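Local structure of alpha-1,3-glucanase (Bacillus circulans, 5ZRU) at residues Y114-F119 against R132-D138; I542-N548 against Y567-F573; N394-T400 against H418-L424. The protein hydrolyses alpha-1,3-glucan as a GH87 family enzyme, this chain being its catalytic unit of two parts, D1 and D2, with bound calcium and zinc ions. All coordinates share one frame; numbering follows the deposited sequence.

Contact 1: residues Y114-F119 against R132-D138; sequences YSWQYF and RPLFRFD. With CA (calcium ion), chain I; PE5 (3,6,9,12,15,18,21,24-octaoxahexacosan-1-ol), chain C.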
loop_
_atom_site.group_PDB
_atom_site.type_symbol
_atom_site.label_atom_id
_atom_site.label_comp_id
_atom_site.label_asym_id
_atom_site.label_seq_id
_atom_site.Cartn_x
_atom_site.Cartn_y
_atom_site.Cartn_z
ATOM N N TYR A 114 -0.289 12.013 -10.652
ATOM C CA TYR A 114 0.367 11.222 -9.615
ATOM C C TYR A 114 0.820 9.868 -10.130
ATOM O O TYR A 114 1.876 9.363 -9.722
ATOM C CB TYR A 114 -0.576 11.004 -8.437
ATOM C CG TYR A 114 -1.122 12.269 -7.862
ATOM C CD1 TYR A 114 -0.343 13.081 -7.048
ATOM C CD2 TYR A 114 -2.437 12.642 -8.115
ATOM C CE1 TYR A 114 -0.865 14.253 -6.508
ATOM C CE2 TYR A 114 -2.963 13.794 -7.581
ATOM C CZ TYR A 114 -2.173 14.601 -6.788
ATOM O OH TYR A 114 -2.742 15.751 -6.270
ATOM N N SER A 115 0.006 9.244 -10.976
ATOM C CA SER A 115 0.169 7.857 -11.374
ATOM C C SER A 115 1.074 7.781 -12.604
ATOM O O SER A 115 1.640 8.787 -13.044
ATOM C CB SER A 115 -1.211 7.232 -11.613
ATOM O OG SER A 115 -2.000 8.050 -12.484
ATOM N N TRP A 116 1.221 6.570 -13.148
ATOM C CA TRP A 116 2.016 6.221 -14.330
ATOM C C TRP A 116 3.519 6.319 -14.072
ATOM O O TRP A 116 4.070 7.416 -13.917
ATOM C CB TRP A 116 1.616 7.071 -15.546
ATOM C CG TRP A 116 0.225 6.757 -16.026
ATOM C CD1 TRP A 116 -0.940 7.286 -15.548
ATOM C CD2 TRP A 116 -0.152 5.834 -17.064
ATOM N NE1 TRP A 116 -2.014 6.752 -16.220
ATOM C CE2 TRP A 116 -1.561 5.855 -17.147
ATOM C CE3 TRP A 116 0.564 4.993 -17.929
ATOM C CZ2 TRP A 116 -2.271 5.084 -18.073
ATOM C CZ3 TRP A 116 -0.145 4.220 -18.844
ATOM C CH2 TRP A 116 -1.550 4.267 -18.900
ATOM N N GLN A 117 4.161 5.153 -14.009
ATOM C CA GLN A 117 5.605 4.977 -13.880
ATOM C C GLN A 117 6.041 3.951 -14.913
ATOM O O GLN A 117 5.312 2.996 -15.185
ATOM C CB GLN A 117 5.998 4.488 -12.479
ATOM C CG GLN A 117 5.772 5.507 -11.374
ATOM C CD GLN A 117 6.908 6.506 -11.308
ATOM O OE1 GLN A 117 7.920 6.247 -10.665
ATOM N NE2 GLN A 117 6.751 7.650 -11.980
ATOM N N TYR A 118 7.243 4.131 -15.473
ATOM C CA TYR A 118 7.628 3.400 -16.676
ATOM C C TYR A 118 8.939 2.648 -16.461
ATOM O O TYR A 118 9.891 3.191 -15.894
ATOM C CB TYR A 118 7.733 4.368 -17.872
ATOM C CG TYR A 118 6.428 5.075 -18.187
ATOM C CD1 TYR A 118 5.502 4.509 -19.065
ATOM C CD2 TYR A 118 6.120 6.313 -17.610
ATOM C CE1 TYR A 118 4.313 5.150 -19.358
ATOM C CE2 TYR A 118 4.930 6.965 -17.901
ATOM C CZ TYR A 118 4.029 6.374 -18.774
ATOM O OH TYR A 118 2.848 7.014 -19.063
ATOM N N PHE A 119 8.992 1.397 -16.925
ATOM C CA PHE A 119 10.087 0.498 -16.569
ATOM C C PHE A 119 10.766 -0.084 -17.799
ATOM O O PHE A 119 10.153 -0.846 -18.553
ATOM C CB PHE A 119 9.579 -0.623 -15.658
ATOM C CG PHE A 119 9.180 -0.132 -14.294
ATOM C CD1 PHE A 119 10.125 -0.015 -13.281
ATOM C CD2 PHE A 119 7.872 0.271 -14.043
ATOM C CE1 PHE A 119 9.768 0.469 -12.023
ATOM C CE2 PHE A 119 7.502 0.754 -12.787
ATOM C CZ PHE A 119 8.451 0.859 -11.778
ATOM N N ARG A 132 7.876 0.388 -20.135
ATOM C CA ARG A 132 6.491 -0.080 -20.078
ATOM C C ARG A 132 5.785 0.445 -18.824
ATOM O O ARG A 132 6.413 0.635 -17.780
ATOM C CB ARG A 132 6.435 -1.607 -20.101
ATOM C CG ARG A 132 7.040 -2.303 -18.882
ATOM C CD ARG A 132 6.976 -3.809 -19.075
ATOM N NE ARG A 132 7.597 -4.560 -17.993
ATOM C CZ ARG A 132 6.949 -4.976 -16.909
ATOM N NH1 ARG A 132 5.657 -4.700 -16.762
ATOM N NH2 ARG A 132 7.587 -5.679 -15.980
ATOM N N PRO A 133 4.477 0.688 -18.905
ATOM C CA PRO A 133 3.780 1.368 -17.804
ATOM C C PRO A 133 3.317 0.430 -16.698
ATOM O O PRO A 133 2.866 -0.693 -16.947
ATOM C CB PRO A 133 2.571 2.003 -18.507
ATOM C CG PRO A 133 2.248 1.016 -19.594
ATOM C CD PRO A 133 3.619 0.561 -20.097
ATOM N N LEU A 134 3.445 0.921 -15.461
ATOM C CA LEU A 134 2.738 0.425 -14.285
ATOM C C LEU A 134 2.195 1.640 -13.537
ATOM O O LEU A 134 2.350 2.781 -13.990
ATOM C CB LEU A 134 3.650 -0.436 -13.394
ATOM C CG LEU A 134 4.145 -1.752 -14.012
ATOM C CD1 LEU A 134 5.149 -2.437 -13.064
ATOM C CD2 LEU A 134 2.987 -2.681 -14.307
ATOM N N PHE A 135 1.542 1.406 -12.390
ATOM C CA PHE A 135 0.843 2.482 -11.670
ATOM C C PHE A 135 -0.201 3.133 -12.584
ATOM O O PHE A 135 -0.336 4.354 -12.633
ATOM C CB PHE A 135 1.845 3.526 -11.139
ATOM C CG PHE A 135 1.312 4.436 -10.030
ATOM C CD1 PHE A 135 0.009 4.336 -9.557
ATOM C CD2 PHE A 135 2.146 5.397 -9.471
ATOM C CE1 PHE A 135 -0.453 5.192 -8.537
ATOM C CE2 PHE A 135 1.701 6.245 -8.453
ATOM C CZ PHE A 135 0.394 6.147 -7.990
ATOM N N ARG A 136 -0.942 2.312 -13.335
ATOM C CA ARG A 136 -1.922 2.880 -14.254
ATOM C C ARG A 136 -3.216 3.297 -13.564
ATOM O O ARG A 136 -3.990 4.067 -14.149
ATOM C CB ARG A 136 -2.200 1.887 -15.390
ATOM C CG ARG A 136 -1.033 1.818 -16.388
ATOM C CD ARG A 136 -1.166 0.647 -17.366
ATOM N NE ARG A 136 -0.767 -0.596 -16.714
ATOM C CZ ARG A 136 -0.320 -1.673 -17.354
ATOM N NH1 ARG A 136 -0.222 -1.676 -18.683
ATOM N NH2 ARG A 136 0.047 -2.736 -16.660
ATOM N N PHE A 137 -3.471 2.825 -12.340
ATOM C CA PHE A 137 -4.677 3.192 -11.615
ATOM C C PHE A 137 -4.346 4.130 -10.455
ATOM O O PHE A 137 -3.217 4.180 -9.958
ATOM C CB PHE A 137 -5.422 1.944 -11.111
ATOM C CG PHE A 137 -6.190 1.218 -12.191
ATOM C CD1 PHE A 137 -5.548 0.314 -13.034
ATOM C CD2 PHE A 137 -7.548 1.453 -12.370
ATOM C CE1 PHE A 137 -6.253 -0.351 -14.044
ATOM C CE2 PHE A 137 -8.270 0.800 -13.381
ATOM C CZ PHE A 137 -7.626 -0.106 -14.215
ATOM N N ASP A 138 -5.357 4.893 -10.045
ATOM C CA ASP A 138 -5.241 5.854 -8.955
ATOM C C ASP A 138 -6.607 5.945 -8.287
ATOM O O ASP A 138 -7.568 5.312 -8.726
ATOM C CB ASP A 138 -4.769 7.224 -9.473
ATOM C CG ASP A 138 -4.118 8.083 -8.381
ATOM O OD1 ASP A 138 -4.045 7.649 -7.214
ATOM O OD2 ASP A 138 -3.675 9.207 -8.695
HETATM CA CA CA I . 3.566 9.772 -13.844
HETATM C C48 PE5 C . -1.710 20.444 -5.736
HETATM C C50 PE5 C . -1.406 19.098 -6.403
HETATM O O1 PE5 C . -1.767 19.140 -7.759
HETATM C C1 PE5 C . -1.466 17.981 -8.486
HETATM C C2 PE5 C . -2.073 18.046 -9.890
HETATM O O2 PE5 C . -3.470 18.059 -9.801
HETATM C C3 PE5 C . -4.155 18.266 -11.003
HETATM C C4 PE5 C . -5.665 18.321 -10.733
HETATM O O3 PE5 C . -6.079 17.145 -10.090
HETATM C C5 PE5 C . -7.455 17.011 -9.856
HETATM C C6 PE5 C . -7.716 16.576 -8.406
HETATM O O4 PE5 C . -7.707 15.178 -8.263
HETATM C C7 PE5 C . -7.086 14.682 -7.105
HETATM C C8 PE5 C . -7.665 15.351 -5.856
HETATM O O5 PE5 C . -6.817 15.125 -4.775
HETATM C C9 PE5 C . -7.091 15.900 -3.639
HETATM C C10 PE5 C . -7.751 15.014 -2.592
HETATM O O6 PE5 C . -8.958 15.593 -2.193
HETATM C C11 PE5 C . -9.868 14.706 -1.612
HETATM C C12 PE5 C . -11.235 15.365 -1.487
HETATM O O7 PE5 C . -11.535 15.415 -0.127
HETATM C C13 PE5 C . -12.868 15.146 0.197
HETATM C C14 PE5 C . -13.183 15.831 1.525
HETATM O O8 PE5 C . -12.487 17.044 1.566
HETATM C C15 PE5 C . -12.609 17.781 2.756
HETATM C C16 PE5 C . -13.293 19.122 2.457
HETATM O O52 PE5 C . -12.373 20.176 2.510
HETATM O O HOH W 1 -2.978 10.264 -10.990
HETATM O O HOH W 2 4.014 9.564 -11.530
HETATM O O HOH W 3 -4.261 6.878 -14.076
HETATM O O HOH W 4 10.331 -3.593 -18.313
HETATM O O HOH W 5 5.986 10.262 -13.666
HETATM O O HOH W 6 3.500 12.243 -13.684
HETATM O O HOH W 7 4.406 9.801 -16.061
HETATM O O HOH W 8 1.633 10.672 -15.244
#
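Arg136 crosses the indole of Trp116 at about a right angle, its CG set over the face of the six-membered ring, 3.6 Å from the centroid, while Pro133 CB approaches the same ring obliquely. Beside it the backbones pair. Trp116 N donates to Phe135 O (2.8 Å), Gln117 and Leu134 exchange two bonds, and Phe119 N reaches Arg132 O at 2.8 Å, with Arg132 N returning one to Phe119 O. This is an antiparallel ladder, Gln117 with Leu134 and Phe119 with Arg132 being hydrogen-bonded pairs, in a sheet of the D1 part of the enzyme. The loop leading into it binds calcium: Ser115 O (2.3 Å) and Trp116 O coordinate the ion, and five waters complete its shell. Phe135 backs that loop, its ring face against Ser115 CA; CG lies anti to the backbone N (chi1 -162°), which swings the ring beneath Ser115. Serine suits this place because its small OG accepts from one water, which also donates to Arg136 O, and donates to another, which is gripped also by Asp138 OD2 at 2.6 Å. Some polar ends look outside the contact: Arg136 NE to Glu48, Trp116 NE1 to Met83 O, Asp138 OD1 to His318.

Contact 2: residues I542-N548 against Y567-F573; sequences IYTYTGN and YFIQNGF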
loop_
_atom_site.group_PDB
_atom_site.type_symbol
_atom_site.label_atom_id
_atom_site.label_comp_id
_atom_site.label_asym_id
_atom_site.label_seq_id
_atom_site.Cartn_x
_atom_site.Cartn_y
_atom_site.Cartn_z
ATOM N N ILE A 542 4.763 -25.962 -5.566
ATOM C CA ILE A 542 6.037 -25.668 -4.923
ATOM C C ILE A 542 7.130 -25.730 -5.977
ATOM O O ILE A 542 7.197 -26.693 -6.748
ATOM C CB ILE A 542 6.344 -26.650 -3.775
ATOM C CG1 ILE A 542 5.182 -26.673 -2.773
ATOM C CG2 ILE A 542 7.654 -26.284 -3.095
ATOM C CD1 ILE A 542 5.276 -27.813 -1.738
ATOM N N TYR A 543 8.013 -24.738 -5.960
ATOM C CA TYR A 543 9.034 -24.530 -6.980
ATOM C C TYR A 543 10.340 -24.163 -6.302
ATOM O O TYR A 543 10.360 -23.275 -5.451
ATOM C CB TYR A 543 8.577 -23.407 -7.930
ATOM C CG TYR A 543 9.589 -22.869 -8.919
ATOM C CD1 TYR A 543 10.302 -23.717 -9.762
ATOM C CD2 TYR A 543 9.771 -21.496 -9.060
ATOM C CE1 TYR A 543 11.212 -23.203 -10.697
ATOM C CE2 TYR A 543 10.661 -20.977 -9.985
ATOM C CZ TYR A 543 11.376 -21.834 -10.801
ATOM O OH TYR A 543 12.242 -21.305 -11.728
ATOM N N THR A 544 11.434 -24.836 -6.662
ATOM C CA THR A 544 12.748 -24.339 -6.289
ATOM C C THR A 544 13.631 -24.276 -7.527
ATOM O O THR A 544 13.497 -25.078 -8.458
ATOM C CB THR A 544 13.441 -25.186 -5.192
ATOM O OG1 THR A 544 14.129 -26.291 -5.788
ATOM C CG2 THR A 544 12.423 -25.696 -4.133
ATOM N N TYR A 545 14.501 -23.274 -7.548
ATOM C CA TYR A 545 15.557 -23.161 -8.546
ATOM C C TYR A 545 16.915 -23.093 -7.852
ATOM O O TYR A 545 17.862 -22.491 -8.360
ATOM C CB TYR A 545 15.327 -21.961 -9.471
ATOM C CG TYR A 545 15.193 -20.626 -8.778
ATOM C CD1 TYR A 545 13.990 -20.255 -8.170
ATOM C CD2 TYR A 545 16.250 -19.720 -8.754
ATOM C CE1 TYR A 545 13.858 -19.035 -7.530
ATOM C CE2 TYR A 545 16.122 -18.483 -8.118
ATOM C CZ TYR A 545 14.917 -18.149 -7.513
ATOM O OH TYR A 545 14.769 -16.937 -6.875
ATOM N N THR A 546 16.992 -23.689 -6.663
ATOM C CA THR A 546 18.248 -23.987 -5.993
ATOM C C THR A 546 18.193 -25.416 -5.482
ATOM O O THR A 546 17.122 -25.930 -5.144
ATOM C CB THR A 546 18.545 -23.034 -4.817
ATOM O OG1 THR A 546 19.815 -23.359 -4.237
ATOM C CG2 THR A 546 17.483 -23.139 -3.727
ATOM N N GLY A 547 19.354 -26.062 -5.453
ATOM C CA GLY A 547 19.494 -27.352 -4.813
ATOM C C GLY A 547 19.977 -27.270 -3.387
ATOM O O GLY A 547 20.166 -28.306 -2.743
ATOM N N ASN A 548 20.189 -26.061 -2.873
ATOM C CA ASN A 548 20.680 -25.845 -1.518
ATOM C C ASN A 548 19.519 -25.378 -0.650
ATOM O O ASN A 548 19.173 -24.193 -0.653
ATOM C CB ASN A 548 21.804 -24.818 -1.514
ATOM C CG ASN A 548 22.332 -24.545 -0.122
ATOM O OD1 ASN A 548 22.237 -25.394 0.769
ATOM N ND2 ASN A 548 22.895 -23.356 0.075
ATOM N N TYR A 567 4.937 -30.449 -7.938
ATOM C CA TYR A 567 6.160 -29.807 -7.486
ATOM C C TYR A 567 7.164 -29.773 -8.619
ATOM O O TYR A 567 7.165 -30.637 -9.498
ATOM C CB TYR A 567 6.805 -30.531 -6.307
ATOM C CG TYR A 567 5.841 -31.291 -5.465
ATOM C CD1 TYR A 567 4.986 -30.625 -4.607
ATOM C CD2 TYR A 567 5.780 -32.675 -5.522
ATOM C CE1 TYR A 567 4.087 -31.313 -3.836
ATOM C CE2 TYR A 567 4.894 -33.378 -4.747
ATOM C CZ TYR A 567 4.048 -32.693 -3.898
ATOM O OH TYR A 567 3.150 -33.377 -3.107
ATOM N N PHE A 568 8.034 -28.772 -8.574
ATOM C CA PHE A 568 9.114 -28.624 -9.548
ATOM C C PHE A 568 10.334 -28.214 -8.729
ATOM O O PHE A 568 10.561 -27.024 -8.488
ATOM C CB PHE A 568 8.758 -27.605 -10.617
ATOM C CG PHE A 568 9.769 -27.506 -11.721
ATOM C CD1 PHE A 568 10.582 -28.582 -12.034
ATOM C CD2 PHE A 568 9.923 -26.330 -12.432
ATOM C CE1 PHE A 568 11.525 -28.488 -13.049
ATOM C CE2 PHE A 568 10.861 -26.231 -13.451
ATOM C CZ PHE A 568 11.659 -27.309 -13.760
ATOM N N ILE A 569 11.100 -29.210 -8.293
ATOM C CA ILE A 569 12.152 -29.041 -7.295
ATOM C C ILE A 569 13.494 -29.324 -7.951
ATOM O O ILE A 569 13.675 -30.370 -8.582
ATOM C CB ILE A 569 11.936 -29.981 -6.094
ATOM C CG1 ILE A 569 10.501 -29.876 -5.572
ATOM C CG2 ILE A 569 12.952 -29.699 -5.003
ATOM C CD1 ILE A 569 10.106 -28.482 -5.135
ATOM N N GLN A 570 14.439 -28.410 -7.785
ATOM C CA GLN A 570 15.773 -28.639 -8.316
ATOM C C GLN A 570 16.482 -29.711 -7.499
ATOM O O GLN A 570 16.358 -29.764 -6.272
ATOM C CB GLN A 570 16.577 -27.343 -8.310
ATOM C CG GLN A 570 17.975 -27.478 -8.883
ATOM C CD GLN A 570 18.618 -26.129 -9.138
ATOM O OE1 GLN A 570 17.974 -25.211 -9.647
ATOM N NE2 GLN A 570 19.886 -26.001 -8.780
ATOM N N ASN A 571 17.217 -30.583 -8.190
ATOM C CA ASN A 571 17.867 -31.695 -7.512
ATOM C C ASN A 571 18.782 -31.190 -6.403
ATOM O O ASN A 571 19.573 -30.261 -6.601
ATOM C CB ASN A 571 18.657 -32.533 -8.520
ATOM C CG ASN A 571 19.094 -33.875 -7.953
ATOM O OD1 ASN A 571 18.778 -34.219 -6.812
ATOM N ND2 ASN A 571 19.811 -34.651 -8.762
ATOM N N GLY A 572 18.681 -31.817 -5.231
ATOM C CA GLY A 572 19.448 -31.445 -4.061
ATOM C C GLY A 572 18.616 -30.800 -2.967
ATOM O O GLY A 572 18.964 -30.919 -1.785
ATOM N N PHE A 573 17.531 -30.120 -3.338
ATOM C CA PHE A 573 16.665 -29.485 -2.351
ATOM C C PHE A 573 15.862 -30.548 -1.608
ATOM O O PHE A 573 15.237 -31.411 -2.234
ATOM C CB PHE A 573 15.731 -28.487 -3.042
ATOM C CG PHE A 573 14.987 -27.593 -2.093
ATOM C CD1 PHE A 573 13.814 -28.023 -1.489
ATOM C CD2 PHE A 573 15.460 -26.315 -1.812
ATOM C CE1 PHE A 573 13.128 -27.199 -0.607
ATOM C CE2 PHE A 573 14.776 -25.489 -0.937
ATOM C CZ PHE A 573 13.614 -25.930 -0.335
#
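Ile542 and Tyr543 run parallel to Tyr567 and Phe568 as paired strands, with Phe568 N bonded to Ile542 O (2.9 Å) and Thr544 N to Phe568 O (3.0 Å). Residues paired across the strands send their side chains out together. The Tyr543 and Phe568 rings tilt 21° to each other and are displaced until little overlap remains, Tyr543 CD1 meeting Phe568 CD2 at 3.8 Å. Both have CG anti to the backbone N, which keeps the two rings in step; the Tyr543 hydroxyl goes on to Ser534. On the other face Ile542 CD1 touches the Tyr567 ring and its CG2 meets Ile569 CD1 at 3.9 Å, branched aliphatic chains that pack toward Phe553, Leu556 and Leu575 of the adjoining strands.

Thr544 uses both branches. Its CG2 stands over the centre of the Phe573 ring, 3.6 Å from the centroid and only 5° off the normal, a CH-pi contact. Its OG1 accepts from Gln570 N (2.9 Å) and donates to Thr546 O. Farther on, Thr546 OG1 accepts from Asn548 N in an ST turn, and Gln570 to Phe573 form a type II turn. Gly572 has positive phi there, and a CB on it would run into Gly547 O; one on Gly547 would strike Asn571 O. These are parallel rungs near the C-terminal end of the beta-helix. Where the strand pairing ends, the hydroxyl of Thr544 takes over from a backbone carbonyl as acceptor, so a threonine probably carries the hydrogen bonding into the turn while its methyl group packs on one face of Phe573.

Contact 3: residues N394-T400 against H418-L424; sequences NTFSYNT and HKATHNL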
loop_
_atom_site.group_PDB
_atom_site.type_symbol
_atom_site.label_atom_id
_atom_site.label_comp_id
_atom_site.label_asym_id
_atom_site.label_seq_id
_atom_site.Cartn_x
_atom_site.Cartn_y
_atom_site.Cartn_z
ATOM N N ASN A 394 8.717 -6.941 14.864
ATOM C CA ASN A 394 7.711 -6.111 14.215
ATOM C C ASN A 394 6.547 -6.972 13.726
ATOM O O ASN A 394 6.703 -8.164 13.456
ATOM C CB ASN A 394 8.324 -5.318 13.059
ATOM C CG ASN A 394 9.351 -4.305 13.544
ATOM O OD1 ASN A 394 9.119 -3.601 14.527
ATOM N ND2 ASN A 394 10.492 -4.239 12.870
ATOM N N THR A 395 5.366 -6.362 13.635
ATOM C CA THR A 395 4.127 -7.084 13.361
ATOM C C THR A 395 3.312 -6.373 12.289
ATOM O O THR A 395 3.036 -5.177 12.418
ATOM C CB THR A 395 3.266 -7.197 14.618
ATOM O OG1 THR A 395 4.004 -7.867 15.647
ATOM C CG2 THR A 395 1.963 -7.943 14.308
ATOM N N PHE A 396 2.886 -7.121 11.271
ATOM C CA PHE A 396 1.988 -6.645 10.215
ATOM C C PHE A 396 0.753 -7.540 10.253
ATOM O O PHE A 396 0.773 -8.634 9.681
ATOM C CB PHE A 396 2.641 -6.722 8.823
ATOM C CG PHE A 396 3.852 -5.831 8.636
ATOM C CD1 PHE A 396 3.910 -4.562 9.197
ATOM C CD2 PHE A 396 4.926 -6.268 7.868
ATOM C CE1 PHE A 396 5.035 -3.751 9.007
ATOM C CE2 PHE A 396 6.047 -5.464 7.670
ATOM C CZ PHE A 396 6.107 -4.210 8.239
ATOM N N SER A 397 -0.328 -7.100 10.902
ATOM C CA SER A 397 -1.452 -8.006 11.097
ATOM C C SER A 397 -2.782 -7.325 10.815
ATOM O O SER A 397 -2.937 -6.122 11.014
ATOM C CB SER A 397 -1.455 -8.595 12.522
ATOM O OG SER A 397 -0.346 -9.478 12.669
ATOM N N TYR A 398 -3.744 -8.128 10.353
ATOM C CA TYR A 398 -5.119 -7.673 10.111
ATOM C C TYR A 398 -5.170 -6.551 9.079
ATOM O O TYR A 398 -5.927 -5.592 9.222
ATOM C CB TYR A 398 -5.802 -7.242 11.411
ATOM C CG TYR A 398 -6.030 -8.404 12.355
ATOM C CD1 TYR A 398 -7.121 -9.251 12.190
ATOM C CD2 TYR A 398 -5.141 -8.664 13.393
ATOM C CE1 TYR A 398 -7.330 -10.325 13.049
ATOM C CE2 TYR A 398 -5.343 -9.732 14.255
ATOM C CZ TYR A 398 -6.429 -10.557 14.072
ATOM O OH TYR A 398 -6.611 -11.612 14.938
ATOM N N ASN A 399 -4.390 -6.685 8.013
ATOM C CA ASN A 399 -4.366 -5.697 6.945
ATOM C C ASN A 399 -4.916 -6.297 5.661
ATOM O O ASN A 399 -4.847 -7.509 5.444
ATOM C CB ASN A 399 -2.945 -5.189 6.696
ATOM C CG ASN A 399 -2.336 -4.578 7.931
ATOM O OD1 ASN A 399 -2.837 -3.576 8.443
ATOM N ND2 ASN A 399 -1.266 -5.198 8.446
ATOM N N THR A 400 -5.478 -5.433 4.820
ATOM C CA THR A 400 -5.889 -5.793 3.470
ATOM C C THR A 400 -4.959 -5.079 2.501
ATOM O O THR A 400 -4.939 -3.845 2.445
ATOM C CB THR A 400 -7.346 -5.421 3.205
ATOM O OG1 THR A 400 -8.188 -6.162 4.098
ATOM C CG2 THR A 400 -7.717 -5.759 1.775
ATOM N N HIS A 418 9.837 -11.177 13.761
ATOM C CA HIS A 418 8.735 -10.497 13.091
ATOM C C HIS A 418 7.592 -11.467 12.838
ATOM O O HIS A 418 7.796 -12.672 12.700
ATOM C CB HIS A 418 9.199 -9.912 11.758
ATOM C CG HIS A 418 10.485 -9.159 11.847
ATOM N ND1 HIS A 418 10.674 -8.120 12.730
ATOM C CD2 HIS A 418 11.644 -9.282 11.154
ATOM C CE1 HIS A 418 11.896 -7.635 12.582
ATOM N NE2 HIS A 418 12.507 -8.330 11.639
ATOM N N LYS A 419 6.374 -10.937 12.762
ATOM C CA LYS A 419 5.261 -11.780 12.361
ATOM C C LYS A 419 4.298 -10.995 11.490
ATOM O O LYS A 419 4.201 -9.773 11.581
ATOM C CB LYS A 419 4.508 -12.365 13.550
ATOM C CG LYS A 419 3.689 -11.367 14.323
ATOM C CD LYS A 419 3.052 -12.072 15.531
ATOM C CE LYS A 419 2.511 -11.084 16.545
ATOM N NZ LYS A 419 1.715 -11.770 17.604
ATOM N N ALA A 420 3.583 -11.724 10.644
ATOM C CA ALA A 420 2.560 -11.144 9.783
ATOM C C ALA A 420 1.396 -12.118 9.806
ATOM O O ALA A 420 1.518 -13.235 9.293
ATOM C CB ALA A 420 3.081 -10.916 8.360
ATOM N N THR A 421 0.279 -11.717 10.412
ATOM C CA THR A 421 -0.831 -12.647 10.604
ATOM C C THR A 421 -2.156 -11.984 10.251
ATOM O O THR A 421 -2.307 -10.768 10.345
ATOM C CB THR A 421 -0.913 -13.169 12.053
ATOM O OG1 THR A 421 -1.396 -12.122 12.902
ATOM C CG2 THR A 421 0.446 -13.646 12.564
ATOM N N HIS A 422 -3.125 -12.808 9.861
ATOM C CA HIS A 422 -4.505 -12.361 9.653
ATOM C C HIS A 422 -4.608 -11.311 8.548
ATOM O O HIS A 422 -5.414 -10.384 8.617
ATOM C CB HIS A 422 -5.109 -11.861 10.967
ATOM C CG HIS A 422 -5.227 -12.944 11.996
ATOM N ND1 HIS A 422 -4.236 -13.208 12.918
ATOM C CD2 HIS A 422 -6.186 -13.879 12.197
ATOM C CE1 HIS A 422 -4.594 -14.237 13.662
ATOM N NE2 HIS A 422 -5.775 -14.659 13.252
ATOM N N ASN A 423 -3.820 -11.481 7.495
ATOM C CA ASN A 423 -3.821 -10.536 6.393
ATOM C C ASN A 423 -4.581 -11.098 5.201
ATOM O O ASN A 423 -4.783 -12.310 5.067
ATOM C CB ASN A 423 -2.389 -10.180 5.985
ATOM C CG ASN A 423 -1.644 -9.470 7.086
ATOM O OD1 ASN A 423 -2.081 -8.424 7.564
ATOM N ND2 ASN A 423 -0.515 -10.041 7.503
ATOM N N LEU A 424 -5.011 -10.187 4.337
ATOM C CA LEU A 424 -5.637 -10.513 3.061
ATOM C C LEU A 424 -4.843 -9.783 1.992
ATOM O O LEU A 424 -4.719 -8.554 2.041
ATOM C CB LEU A 424 -7.115 -10.087 3.050
ATOM C CG LEU A 424 -7.939 -10.177 1.762
ATOM C CD1 LEU A 424 -8.022 -11.618 1.261
ATOM C CD2 LEU A 424 -9.343 -9.602 1.998
#
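Tyr398 and His422 form an offset (parallel-displaced) pair, planes 6° apart and centroids 4.4 Å apart. His422 CB stands over the centre of the tyrosine ring, and Tyr398 OH lies over the imidazole. Both residues have CG beside the backbone N (chi1 -67° in Tyr398), and both sit at left-handed backbone angles, so the same bend in successive coils delivers two rings in the same attitude. His422 is also held at its edge, where ND1 shares a hydrogen bond with Thr421 OG1 at 3.0 Å. Were Tyr398 replaced by an alanine, the face of the His422 imidazole on which its hydroxyl end lies would probably lose that cover, leaving the bond to Thr421 OG1 as the restraint on the ring among the contacts described. Thr421 OG1, set between backbone N and carbonyl carbon, reaches across to Ser397 OG at 2.9 Å.

These are neighbouring rungs of a right-handed parallel beta-helix, as in the pectate lyase-like clan, and like residues stack from coil to coil. Asn399 and Asn423 form such a ladder, their amide planes almost parallel. Asn423 spans the bend with both ends of its amide: ND2 gives a nearly straight bond to Phe396 O (2.9 Å, 170°), and OD1 accepts from Asn399 N (2.9 Å) in the carbonyl plane, which fixes the amide's rotation. Asn399 repeats the grip one coil earlier, on Ser368 and Val365. At the opposite end His418 ND1 accepts from Asn394 N (3.1 Å) within its ring plane, and His418 NE2 bonds to Gly414 O.

In the fold
From the N terminus, contact 1 comes first: it closes a loop of twelve residues between 114-119 and 132-138 within the D1 part, whose strands are antiparallel. The chain then enters the D2 part and its parallel coils. Contact 3 joins 394-400 to 418-424 there, across one coil of 24 residues, and contact 2 does likewise for 542-548 and 567-573, across one coil of 25 residues near the C terminus. The three follow in series, none nested or crossed. Contacts 2 and 3 lie about 28 Å apart between centres along one solenoid. Contact 1 has its centre about 27 Å from that of contact 3, across the chain's centre, and through His318 and Asn372 it ties D1 to D2.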